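Local structure of SusD homolog (Bacteroides thetaiotaomicron VPI-5482, 3FDH) at residues Y199-R204 with L331-H336; N42-S47 with D56-Y61; A279-F284 with N386-I391; P461-Y466 with E490-A495. The protein probably binds glycans at the cell surface as an outer-membrane SusD-like lipoprotein, working with a SusC-type transporter in nutrient uptake. One frame throughout, in Å; residues are numbered along the deposited sequence. Where two conformers were deposited one is given.

Contact 1: Y199-R204 with L331-H336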
# COMPACT_ATOMS: atom_id res chain seq x y z
N TYR A 199 -0.21 -13.25 10.45
CA TYR A 199 -0.74 -14.26 9.51
C TYR A 199 -1.22 -13.62 8.24
O TYR A 199 -1.14 -14.19 7.17
CB TYR A 199 -1.87 -15.11 10.11
CG TYR A 199 -1.32 -16.25 10.92
CD1 TYR A 199 -0.66 -17.31 10.29
CD2 TYR A 199 -1.43 -16.26 12.29
CE1 TYR A 199 -0.13 -18.34 11.02
CE2 TYR A 199 -0.91 -17.32 13.04
CZ TYR A 199 -0.26 -18.34 12.39
OH TYR A 199 0.25 -19.37 13.14
N GLY A 200 -1.72 -12.40 8.38
CA GLY A 200 -2.23 -11.65 7.23
C GLY A 200 -1.08 -11.35 6.34
O GLY A 200 -1.17 -11.49 5.09
N LEU A 201 0.06 -11.04 6.98
CA LEU A 201 1.29 -10.71 6.20
C LEU A 201 1.86 -11.97 5.53
O LEU A 201 2.37 -11.94 4.40
CB LEU A 201 2.33 -9.99 7.06
CG LEU A 201 2.01 -8.56 7.50
CD1 LEU A 201 3.10 -8.06 8.46
CD2 LEU A 201 1.88 -7.64 6.30
N LYS A 202 1.76 -13.09 6.22
CA LYS A 202 2.17 -14.35 5.63
C LYS A 202 1.34 -14.63 4.38
O LYS A 202 1.82 -15.16 3.41
CB LYS A 202 2.09 -15.53 6.61
CG LYS A 202 3.27 -15.50 7.62
CD LYS A 202 3.47 -16.77 8.42
CE LYS A 202 4.15 -17.82 7.60
NZ LYS A 202 4.56 -18.98 8.39
N ALA A 203 0.09 -14.24 4.40
CA ALA A 203 -0.76 -14.45 3.22
C ALA A 203 -0.28 -13.53 2.12
O ALA A 203 -0.06 -13.95 0.97
CB ALA A 203 -2.21 -14.21 3.55
N ARG A 204 -0.11 -12.25 2.45
CA ARG A 204 0.32 -11.26 1.45
C ARG A 204 1.60 -11.68 0.78
O ARG A 204 1.76 -11.62 -0.45
CB ARG A 204 0.53 -9.88 2.10
CG ARG A 204 1.24 -8.86 1.20
CD ARG A 204 1.55 -7.55 1.97
NE ARG A 204 0.41 -6.64 2.14
CZ ARG A 204 0.54 -5.42 2.67
NH1 ARG A 204 1.72 -5.00 3.10
NH2 ARG A 204 -0.49 -4.62 2.74
N LEU A 331 -3.72 2.29 6.57
CA LEU A 331 -3.93 0.84 6.63
C LEU A 331 -2.63 0.10 6.21
O LEU A 331 -2.25 0.05 5.03
CB LEU A 331 -5.17 0.44 5.79
CG LEU A 331 -6.48 1.10 6.19
CD1 LEU A 331 -7.65 0.59 5.31
CD2 LEU A 331 -6.72 0.93 7.65
N LEU A 332 -1.93 -0.44 7.21
CA LEU A 332 -0.72 -1.25 6.99
C LEU A 332 -1.16 -2.52 6.30
O LEU A 332 -0.43 -3.08 5.48
CB LEU A 332 0.08 -1.53 8.24
CG LEU A 332 0.82 -0.32 8.83
CD1 LEU A 332 1.69 -0.74 10.05
CD2 LEU A 332 1.71 0.36 7.80
N MSE A 333 -2.37 -2.96 6.63
CA MSE A 333 -2.97 -4.07 5.89
C MSE A 333 -4.43 -4.13 6.24
O MSE A 333 -4.79 -4.24 7.43
CB MSE A 333 -2.26 -5.40 6.13
CG MSE A 333 -2.68 -6.46 5.05
SE MSE A 333 -2.13 -8.28 5.44
CE MSE A 333 -3.27 -9.12 4.12
N SER A 334 -5.24 -3.99 5.19
CA SER A 334 -6.70 -3.96 5.34
C SER A 334 -7.39 -5.30 5.32
O SER A 334 -6.91 -6.31 4.81
CB SER A 334 -7.30 -3.07 4.28
OG SER A 334 -7.11 -3.62 2.99
N TYR A 335 -8.58 -5.28 5.93
CA TYR A 335 -9.41 -6.45 5.90
C TYR A 335 -9.80 -6.75 4.47
O TYR A 335 -9.80 -7.91 4.04
CB TYR A 335 -10.65 -6.25 6.76
CG TYR A 335 -11.68 -7.37 6.68
CD1 TYR A 335 -11.42 -8.65 7.13
CD2 TYR A 335 -12.95 -7.11 6.16
CE1 TYR A 335 -12.38 -9.64 7.03
CE2 TYR A 335 -13.92 -8.09 6.09
CZ TYR A 335 -13.64 -9.34 6.52
OH TYR A 335 -14.64 -10.29 6.45
N HIS A 336 -10.06 -5.70 3.69
CA HIS A 336 -10.48 -5.91 2.30
C HIS A 336 -9.36 -6.56 1.52
O HIS A 336 -9.61 -7.46 0.74
CB HIS A 336 -11.09 -4.69 1.55
CG HIS A 336 -10.30 -3.42 1.63
ND1 HIS A 336 -10.42 -2.54 2.70
CD2 HIS A 336 -9.41 -2.87 0.77
CE1 HIS A 336 -9.62 -1.51 2.48
NE2 HIS A 336 -8.98 -1.70 1.33
O HOH W 1 -1.61 -1.66 2.83
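The selenium of Met-333, a selenomethionine, presses on the bare backbone of Gly-200 in helix 191-208: Met-333 SE lies 3.4 Å from Gly-200 C, and a beta carbon built on that glycine would crowd the selenium tightly. The absence of a side chain thus makes room for the bulky atom. Beyond it, the terminal methyl reaches the carbonyl, Met-333 CE standing 3.3 Å from Gly-200 O, which also takes the helical bond of Arg-204 N. With CG anti to the backbone N (chi1 -165°) and every later torsion extended, Met-333 runs straight out from its own chain and lays its end on the helix. Leu-201 lies alongside, pointing the opposite way, its CD2 4.2 Å from Met-333 SE.

Arg-204 passes Met-333 in the opposite direction and comes near its CG. The arginine chain bends at chi3 (-78°), bringing Arg-204 NH2 to 3.1 Å from Leu-332 O in a weak, poorly aligned hydrogen bond. Its strongest partner is Glu-337, with which NH2 forms a salt bridge, so the buried charge has a mate. A water accepts a further weak bond from Arg-204 NH2 and lies 2.9 Å from Leu-331 O.

Leu-332 and Met-333 form a classic beta bulge facing Ala-238 of strand 238-240, and Ser-334 then N-caps helix 335-348, its OG bonded to Glu-337 N. Behind helix 191-208 stand helices 154-171 and 216-228, while helix 354-379 covers Tyr-335 and His-336 at the start of helix 335-348.

Contact 2: N42-S47 with D56-Y61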
# COMPACT_ATOMS: atom_id res chain seq x y z
N ASN A 42 4.07 5.45 -1.58
CA ASN A 42 2.62 5.38 -1.86
C ASN A 42 2.22 6.49 -2.82
O ASN A 42 1.38 6.31 -3.71
CB ASN A 42 1.78 5.50 -0.59
CG ASN A 42 0.27 5.39 -0.84
OD1 ASN A 42 -0.24 4.30 -1.13
ND2 ASN A 42 -0.49 6.50 -0.61
N THR A 43 2.84 7.64 -2.61
CA THR A 43 2.56 8.81 -3.42
C THR A 43 2.85 8.56 -4.90
O THR A 43 2.01 8.81 -5.79
CB THR A 43 3.28 10.05 -2.84
OG1 THR A 43 2.70 10.30 -1.52
CG2 THR A 43 3.09 11.29 -3.78
N TYR A 44 4.04 8.03 -5.14
CA TYR A 44 4.48 7.73 -6.51
C TYR A 44 3.73 6.54 -7.08
O TYR A 44 3.33 6.54 -8.25
CB TYR A 44 6.00 7.59 -6.59
CG TYR A 44 6.73 8.90 -6.50
CD1 TYR A 44 6.79 9.63 -5.30
CD2 TYR A 44 7.40 9.41 -7.59
CE1 TYR A 44 7.51 10.84 -5.22
CE2 TYR A 44 8.10 10.64 -7.54
CZ TYR A 44 8.17 11.34 -6.35
OH TYR A 44 8.88 12.53 -6.32
N ALA A 45 3.54 5.51 -6.27
CA ALA A 45 2.74 4.37 -6.71
C ALA A 45 1.39 4.80 -7.24
O ALA A 45 0.87 4.28 -8.24
CB ALA A 45 2.58 3.36 -5.55
N SER A 46 0.80 5.77 -6.57
CA SER A 46 -0.51 6.29 -6.95
C SER A 46 -0.53 6.73 -8.40
O SER A 46 -1.48 6.49 -9.14
CB SER A 46 -0.94 7.47 -6.07
OG SER A 46 -1.08 7.12 -4.72
N SER A 47 0.57 7.36 -8.79
CA SER A 47 0.73 7.81 -10.16
C SER A 47 1.03 6.61 -11.08
O SER A 47 0.43 6.42 -12.11
CB SER A 47 1.90 8.80 -10.29
OG SER A 47 2.25 9.01 -11.63
N ASP A 56 1.90 18.40 -10.66
CA ASP A 56 2.86 19.46 -10.36
C ASP A 56 4.20 18.96 -9.81
O ASP A 56 4.28 17.95 -9.11
CB ASP A 56 2.25 20.45 -9.36
CG ASP A 56 3.09 21.72 -9.23
OD1 ASP A 56 3.25 22.43 -10.23
OD2 ASP A 56 3.58 21.99 -8.13
N ASN A 57 5.24 19.69 -10.18
CA ASN A 57 6.57 19.52 -9.68
C ASN A 57 7.08 18.09 -9.83
O ASN A 57 6.90 17.46 -10.87
CB ASN A 57 6.59 19.96 -8.21
CG ASN A 57 7.97 20.45 -7.72
OD1 ASN A 57 9.02 19.99 -8.17
ND2 ASN A 57 7.96 21.38 -6.78
N GLN A 58 7.71 17.57 -8.79
CA GLN A 58 8.28 16.23 -8.89
C GLN A 58 7.32 15.15 -9.39
O GLN A 58 7.68 14.35 -10.26
CB GLN A 58 8.93 15.77 -7.59
CG GLN A 58 10.25 16.47 -7.38
CD GLN A 58 10.99 16.02 -6.11
OE1 GLN A 58 11.04 16.78 -5.13
NE2 GLN A 58 11.54 14.76 -6.11
N LEU A 59 6.12 15.13 -8.85
CA LEU A 59 5.13 14.11 -9.22
C LEU A 59 4.69 14.31 -10.69
O LEU A 59 4.27 13.35 -11.35
CB LEU A 59 3.95 14.08 -8.25
CG LEU A 59 3.15 12.78 -8.20
CD1 LEU A 59 4.05 11.60 -7.78
CD2 LEU A 59 1.99 12.93 -7.25
N TYR A 60 4.81 15.53 -11.18
CA TYR A 60 4.47 15.82 -12.59
C TYR A 60 5.48 15.11 -13.47
O TYR A 60 5.11 14.42 -14.44
CB TYR A 60 4.45 17.32 -12.91
CG TYR A 60 4.47 17.57 -14.40
CD1 TYR A 60 3.32 17.48 -15.16
CD2 TYR A 60 5.66 17.83 -15.06
CE1 TYR A 60 3.34 17.67 -16.54
CE2 TYR A 60 5.69 18.03 -16.43
CZ TYR A 60 4.53 17.91 -17.16
OH TYR A 60 4.55 18.09 -18.51
N TYR A 61 6.74 15.22 -13.06
CA TYR A 61 7.88 14.62 -13.82
C TYR A 61 7.87 13.09 -13.74
O TYR A 61 8.31 12.37 -14.65
CB TYR A 61 9.23 15.26 -13.46
CG TYR A 61 9.23 16.71 -13.96
CD1 TYR A 61 9.24 16.98 -15.33
CD2 TYR A 61 9.11 17.77 -13.09
CE1 TYR A 61 9.17 18.29 -15.82
CE2 TYR A 61 9.04 19.08 -13.56
CZ TYR A 61 9.05 19.33 -14.92
OH TYR A 61 8.99 20.64 -15.36
O HOH W 2 11.09 12.70 -3.99
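In the conformer described, one of two deposited, Leu-59 CD1 sits over the face of the Tyr-44 ring in a CH-pi contact, 4.0 Å from the ring centroid and only 9° off the normal. In this copy CG is anti to the backbone N (chi1 -157°), which carries the isobutyl end toward helix 40-48, and the other methyl, Leu-59 CD2, meets Thr-43 CG2 at 4.0 Å, so that the branch is wedged between threonine and tyrosine. Tyr-44 places CG beside its own backbone N (chi1 -74°), and the ring slides past Leu-59 until Tyr-44 OH lies 3.5 Å from Gln-58 CB. Both Tyr-44 OH and Gln-58 NE2 are hydrogen-bonded to Glu-68 OE2; a water also donates to the hydroxyl and takes a weak bond from the amide. A valine in place of Tyr-44 would probably leave Leu-59 CD1 without the ring face it rests on and Glu-68 without its phenolic partner. Phe-254 and Phe-261 extend the apolar patch around Thr-43 and Leu-59. In this helix-rich SusD-like fold, two successive short helices linked through strand 52-54 thus pack by an aliphatic side chain over an aromatic ring, the axes of 42-47 and 57-61 coming within 10.5 Å at an angle of 42°.

Contact 3: A279-F284 with N386-I391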
# COMPACT_ATOMS: atom_id res chain seq x y z
N ALA A 279 -18.02 6.30 -8.41
CA ALA A 279 -18.05 7.11 -9.64
C ALA A 279 -18.77 8.45 -9.42
O ALA A 279 -18.41 9.48 -10.01
CB ALA A 279 -18.71 6.35 -10.82
N ASN A 280 -19.81 8.43 -8.60
CA ASN A 280 -20.63 9.58 -8.41
C ASN A 280 -20.39 10.25 -7.09
O ASN A 280 -21.08 11.18 -6.72
CB ASN A 280 -22.08 9.13 -8.40
CG ASN A 280 -23.02 10.27 -8.62
OD1 ASN A 280 -22.71 11.20 -9.39
ND2 ASN A 280 -24.16 10.24 -7.96
N ARG A 281 -19.37 9.81 -6.40
CA ARG A 281 -19.20 10.26 -5.05
C ARG A 281 -17.81 10.64 -4.57
O ARG A 281 -17.67 11.44 -3.66
CB ARG A 281 -19.81 9.18 -4.16
CG ARG A 281 -19.85 9.52 -2.75
CD ARG A 281 -20.84 8.69 -2.01
NE ARG A 281 -20.72 8.97 -0.58
CZ ARG A 281 -21.20 10.05 0.04
NH1 ARG A 281 -21.83 10.97 -0.66
NH2 ARG A 281 -21.00 10.22 1.32
N ALA A 282 -16.78 10.12 -5.26
CA ALA A 282 -15.39 10.27 -4.82
C ALA A 282 -14.55 11.31 -5.58
O ALA A 282 -13.33 11.29 -5.54
CB ALA A 282 -14.69 8.92 -4.88
N PHE A 283 -15.22 12.20 -6.27
CA PHE A 283 -14.56 13.26 -7.07
C PHE A 283 -15.08 14.65 -6.81
O PHE A 283 -16.28 14.87 -6.68
CB PHE A 283 -14.67 12.95 -8.58
CG PHE A 283 -13.97 11.70 -8.98
CD1 PHE A 283 -12.60 11.65 -9.05
CD2 PHE A 283 -14.68 10.57 -9.32
CE1 PHE A 283 -11.95 10.48 -9.41
CE2 PHE A 283 -14.04 9.40 -9.68
CZ PHE A 283 -12.66 9.36 -9.74
N PHE A 284 -14.14 15.58 -6.72
CA PHE A 284 -14.39 16.99 -6.54
C PHE A 284 -13.74 17.81 -7.66
O PHE A 284 -12.65 17.53 -8.15
CB PHE A 284 -13.85 17.56 -5.21
CG PHE A 284 -14.29 16.81 -3.97
CD1 PHE A 284 -15.53 16.19 -3.88
CD2 PHE A 284 -13.47 16.84 -2.83
CE1 PHE A 284 -15.92 15.54 -2.71
CE2 PHE A 284 -13.85 16.20 -1.66
CZ PHE A 284 -15.09 15.55 -1.60
N ASN A 386 -22.99 16.71 -3.87
CA ASN A 386 -24.05 16.37 -4.80
C ASN A 386 -25.14 15.68 -3.99
O ASN A 386 -25.24 15.90 -2.77
CB ASN A 386 -23.60 15.62 -6.08
CG ASN A 386 -23.00 14.27 -5.83
OD1 ASN A 386 -23.15 13.71 -4.73
ND2 ASN A 386 -22.27 13.73 -6.86
N SER A 387 -25.97 14.89 -4.66
CA SER A 387 -27.10 14.21 -3.99
C SER A 387 -26.82 12.74 -3.82
O SER A 387 -27.70 11.96 -3.53
CB SER A 387 -28.43 14.37 -4.73
OG SER A 387 -28.90 15.69 -4.68
N SER A 388 -25.57 12.37 -4.03
CA SER A 388 -25.19 10.97 -3.86
C SER A 388 -25.48 10.50 -2.45
O SER A 388 -25.39 11.26 -1.48
CB SER A 388 -23.75 10.70 -4.22
OG SER A 388 -22.86 11.46 -3.43
N GLU A 389 -25.85 9.23 -2.36
CA GLU A 389 -26.15 8.60 -1.08
C GLU A 389 -24.92 8.02 -0.44
O GLU A 389 -24.03 7.53 -1.11
CB GLU A 389 -27.15 7.46 -1.28
CG GLU A 389 -28.47 7.85 -1.90
CD GLU A 389 -29.46 8.35 -0.88
OE1 GLU A 389 -29.08 8.47 0.31
OE2 GLU A 389 -30.61 8.62 -1.28
N VAL A 390 -24.90 8.03 0.88
CA VAL A 390 -23.79 7.43 1.61
C VAL A 390 -23.70 5.94 1.26
O VAL A 390 -24.69 5.28 1.15
CB VAL A 390 -23.96 7.63 3.13
CG1 VAL A 390 -23.06 6.73 3.92
CG2 VAL A 390 -23.74 9.11 3.50
N ILE A 391 -22.50 5.43 1.04
CA ILE A 391 -22.34 4.00 0.75
C ILE A 391 -22.49 3.21 2.07
O ILE A 391 -21.79 3.48 3.05
CB ILE A 391 -20.96 3.72 0.10
CG1 ILE A 391 -20.88 4.55 -1.18
CG2 ILE A 391 -20.79 2.21 -0.16
CD1 ILE A 391 -19.55 4.65 -1.74
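Asn-386 OD1 is gripped twice by Ser-388 while the other end of the same amide reaches across to Asn-280. The hydroxyl Ser-388 OG donates to Asn-386 OD1 at 2.6 Å, in the carbonyl plane and on a lone pair. The backbone Ser-388 N comes to Asn-386 OD1 at 2.9 Å from above that plane, 56° out of it, closing an Asx turn. On the opposite arm of the amide, Asn-386 ND2 gives Asn-280 O a nearly straight hydrogen bond of 2.8 Å (N-H...O 174°), with the acceptor practically in the amide plane. Flipping this amide would turn a donor toward two donors, so its orientation is clear.

Ser-388 is also an acceptor. Its OG stands between the backbone N and the carbonyl carbon (chi1 60°), where Arg-281 NH1 reaches Ser-388 OG at 3.0 Å, edge-on and in the guanidinium plane. The arginine chain is extended as far as NE and lies along residues 388-391, with Arg-281 CD 3.5 Å from Glu-389 O. Val-390 CA lies over one face of the guanidinium, and Val-390 CG2 touches Arg-281 NH2 at 3.7 Å.

The stronger partner of this charge is Glu-369 of helix 354-379, whose OE1 takes a salt bridge from Arg-281 NE and a bond from Ile-391 N.

Donors and acceptors therefore run in sequence from arginine through serine hydroxyl to asparagine oxygen. The positive charge on Arg-281 would be expected to polarise the serine O-H, consistent with the short bond it makes to Asn-386.

Contact 4: P461-Y466 with E490-A495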
# COMPACT_ATOMS: atom_id res chain seq x y z
N PRO A 461 7.79 2.04 -14.72
CA PRO A 461 8.79 1.60 -13.77
C PRO A 461 8.49 0.28 -13.09
O PRO A 461 7.48 0.11 -12.41
CB PRO A 461 8.80 2.71 -12.72
CG PRO A 461 7.45 3.34 -12.82
CD PRO A 461 6.87 3.03 -14.16
N LEU A 462 9.43 -0.64 -13.27
CA LEU A 462 9.28 -2.01 -12.73
C LEU A 462 9.72 -2.09 -11.29
O LEU A 462 9.55 -3.10 -10.61
CB LEU A 462 10.13 -2.98 -13.54
CG LEU A 462 9.83 -3.02 -15.03
CD1 LEU A 462 10.79 -3.94 -15.76
CD2 LEU A 462 8.49 -3.52 -15.24
N ARG A 463 10.31 -0.98 -10.86
CA ARG A 463 10.87 -0.86 -9.50
C ARG A 463 11.23 0.58 -9.23
O ARG A 463 11.16 1.41 -10.14
CB ARG A 463 12.15 -1.71 -9.41
CG ARG A 463 13.27 -1.28 -10.33
CD ARG A 463 14.14 -2.49 -10.70
NE ARG A 463 14.92 -3.01 -9.58
CZ ARG A 463 15.47 -4.21 -9.52
NH1 ARG A 463 15.29 -5.09 -10.50
NH2 ARG A 463 16.18 -4.53 -8.45
N TYR A 464 11.67 0.84 -7.99
CA TYR A 464 12.13 2.17 -7.57
C TYR A 464 13.66 2.18 -7.60
O TYR A 464 14.29 1.18 -7.23
CB TYR A 464 11.71 2.54 -6.17
CG TYR A 464 10.21 2.85 -6.09
CD1 TYR A 464 9.39 2.44 -7.10
CD2 TYR A 464 9.68 3.51 -5.01
CE1 TYR A 464 8.01 2.70 -7.02
CE2 TYR A 464 8.36 3.76 -4.94
CZ TYR A 464 7.54 3.37 -5.92
OH TYR A 464 6.19 3.67 -5.75
N PRO A 465 14.26 3.33 -7.96
CA PRO A 465 15.71 3.36 -7.94
C PRO A 465 16.31 3.43 -6.53
O PRO A 465 15.73 4.01 -5.60
CB PRO A 465 16.03 4.67 -8.70
CG PRO A 465 14.82 5.53 -8.50
CD PRO A 465 13.69 4.56 -8.55
N TYR A 466 17.47 2.83 -6.39
CA TYR A 466 18.21 2.85 -5.12
C TYR A 466 18.53 4.29 -4.69
O TYR A 466 18.78 5.19 -5.52
CB TYR A 466 19.53 2.07 -5.20
CG TYR A 466 19.39 0.59 -5.55
CD1 TYR A 466 18.85 -0.31 -4.64
CD2 TYR A 466 19.80 0.10 -6.79
CE1 TYR A 466 18.70 -1.68 -4.96
CE2 TYR A 466 19.67 -1.26 -7.12
CZ TYR A 466 19.15 -2.14 -6.19
OH TYR A 466 19.02 -3.47 -6.52
N GLU A 490 14.56 -4.04 -15.79
CA GLU A 490 14.91 -5.16 -14.93
C GLU A 490 13.85 -5.42 -13.89
O GLU A 490 13.81 -4.76 -12.88
CB GLU A 490 16.23 -4.87 -14.21
CG GLU A 490 17.46 -4.84 -15.15
CD GLU A 490 17.80 -6.19 -15.70
OE1 GLU A 490 17.24 -7.19 -15.24
OE2 GLU A 490 18.66 -6.26 -16.62
N PRO A 491 12.98 -6.40 -14.14
CA PRO A 491 11.94 -6.66 -13.13
C PRO A 491 12.56 -7.16 -11.83
O PRO A 491 13.67 -7.65 -11.82
CB PRO A 491 11.13 -7.81 -13.73
CG PRO A 491 11.50 -7.89 -15.14
CD PRO A 491 12.84 -7.26 -15.32
N VAL A 492 11.83 -7.06 -10.74
CA VAL A 492 12.32 -7.64 -9.46
C VAL A 492 12.22 -9.17 -9.56
O VAL A 492 11.54 -9.71 -10.45
CB VAL A 492 11.58 -7.05 -8.22
CG1 VAL A 492 11.78 -5.52 -8.25
CG2 VAL A 492 10.07 -7.41 -8.16
N TRP A 493 12.87 -9.88 -8.66
CA TRP A 493 12.89 -11.35 -8.74
C TRP A 493 11.53 -12.04 -8.70
O TRP A 493 11.25 -12.91 -9.52
CB TRP A 493 13.81 -11.91 -7.69
CG TRP A 493 13.86 -13.38 -7.61
CD1 TRP A 493 14.61 -14.22 -8.40
CD2 TRP A 493 13.18 -14.20 -6.67
NE1 TRP A 493 14.41 -15.52 -7.99
CE2 TRP A 493 13.54 -15.53 -6.93
CE3 TRP A 493 12.29 -13.93 -5.61
CZ2 TRP A 493 13.04 -16.60 -6.19
CZ3 TRP A 493 11.78 -15.00 -4.87
CH2 TRP A 493 12.17 -16.32 -5.17
N TRP A 494 10.66 -11.62 -7.81
CA TRP A 494 9.36 -12.28 -7.72
C TRP A 494 8.51 -12.03 -8.95
O TRP A 494 7.49 -12.70 -9.17
CB TRP A 494 8.59 -12.01 -6.42
CG TRP A 494 8.37 -10.58 -5.93
CD1 TRP A 494 8.89 -10.05 -4.79
CD2 TRP A 494 7.56 -9.54 -6.52
NE1 TRP A 494 8.45 -8.76 -4.62
CE2 TRP A 494 7.64 -8.42 -5.66
CE3 TRP A 494 6.77 -9.46 -7.66
CZ2 TRP A 494 6.97 -7.22 -5.91
CZ3 TRP A 494 6.08 -8.24 -7.91
CH2 TRP A 494 6.21 -7.14 -7.04
N ALA A 495 9.00 -11.12 -9.79
CA ALA A 495 8.29 -10.75 -11.04
C ALA A 495 8.94 -11.40 -12.23
O ALA A 495 8.62 -11.10 -13.36
CB ALA A 495 8.20 -9.22 -11.21
O HOH W 3 9.14 -5.86 -11.24
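Arg-463 NH1 donates to Glu-490 O across the contact at 2.8 Å, nearly straight at 168°. The oxygen lies in the guanidinium plane, at its edge, whereas the nitrogen sits well above the plane of the carbonyl, away from a lone pair. Pro-491 O is close by as well, but at too poor an angle to share the proton. Over one face of the guanidinium lies Val-492 CG1, 4.1 Å from Arg-463 CZ, and the same methyl touches Arg-463 CB. Next to this, Leu-462 puts CD1 against the proline, 3.7 Å from Pro-491 N and 3.9 Å from Pro-491 CD. A water joins the backbones, donating to Leu-462 O at 2.9 Å and accepting from Val-492 N at 3.0 Å.

The guanidinium is turned to its place by a first torsion that sets CG between backbone N and carbonyl carbon (chi1 62°), followed by a bend at chi3. Further out, Arg-463 NH2 bonds Phe-127 O and makes a salt bridge with the terminal carboxylate of Arg-499. A leucine in place of Arg-463 would probably leave that carboxylate and Glu-490 O without this donor, and Val-492 CG1 without the guanidinium face it covers.

Val-492 is in turn backed by Trp-494, whose ring takes Val-492 CG2 over one face and whose NE1 is bonded to Asp-125. Ala-495 N bonds Val-492 O, opening the 3-10 turn 493-495. One arginine thus clasps both a backbone carbonyl and the chain end, tying the irregular C-terminal tail of this SusD-like protein to the loop between helices 456-459 and 468-473.

Contacts 2 and 4 are the pair that touch: Tyr-464 OH of the 461-466 loop packs 3.3 Å from Ala-45 N of helix 40-48, and Phe-75 meets the rings of both Tyr-44 and Tyr-464. Their centres are about 18 Å apart. Contact 1 is the most central, about 10 Å from the centre of the chain, and its segments alternate along the sequence with those of contact 3; helix 354-379 packs against both, although their centres lie about 28 Å apart. Contacts 3 and 4 are farthest from each other, with centres about 37 Å apart on opposite sides of the chain's centre. A tetraethylene glycol, probably from crystallisation, lies about 6 Å from the side chain of Leu-462 in contact 4.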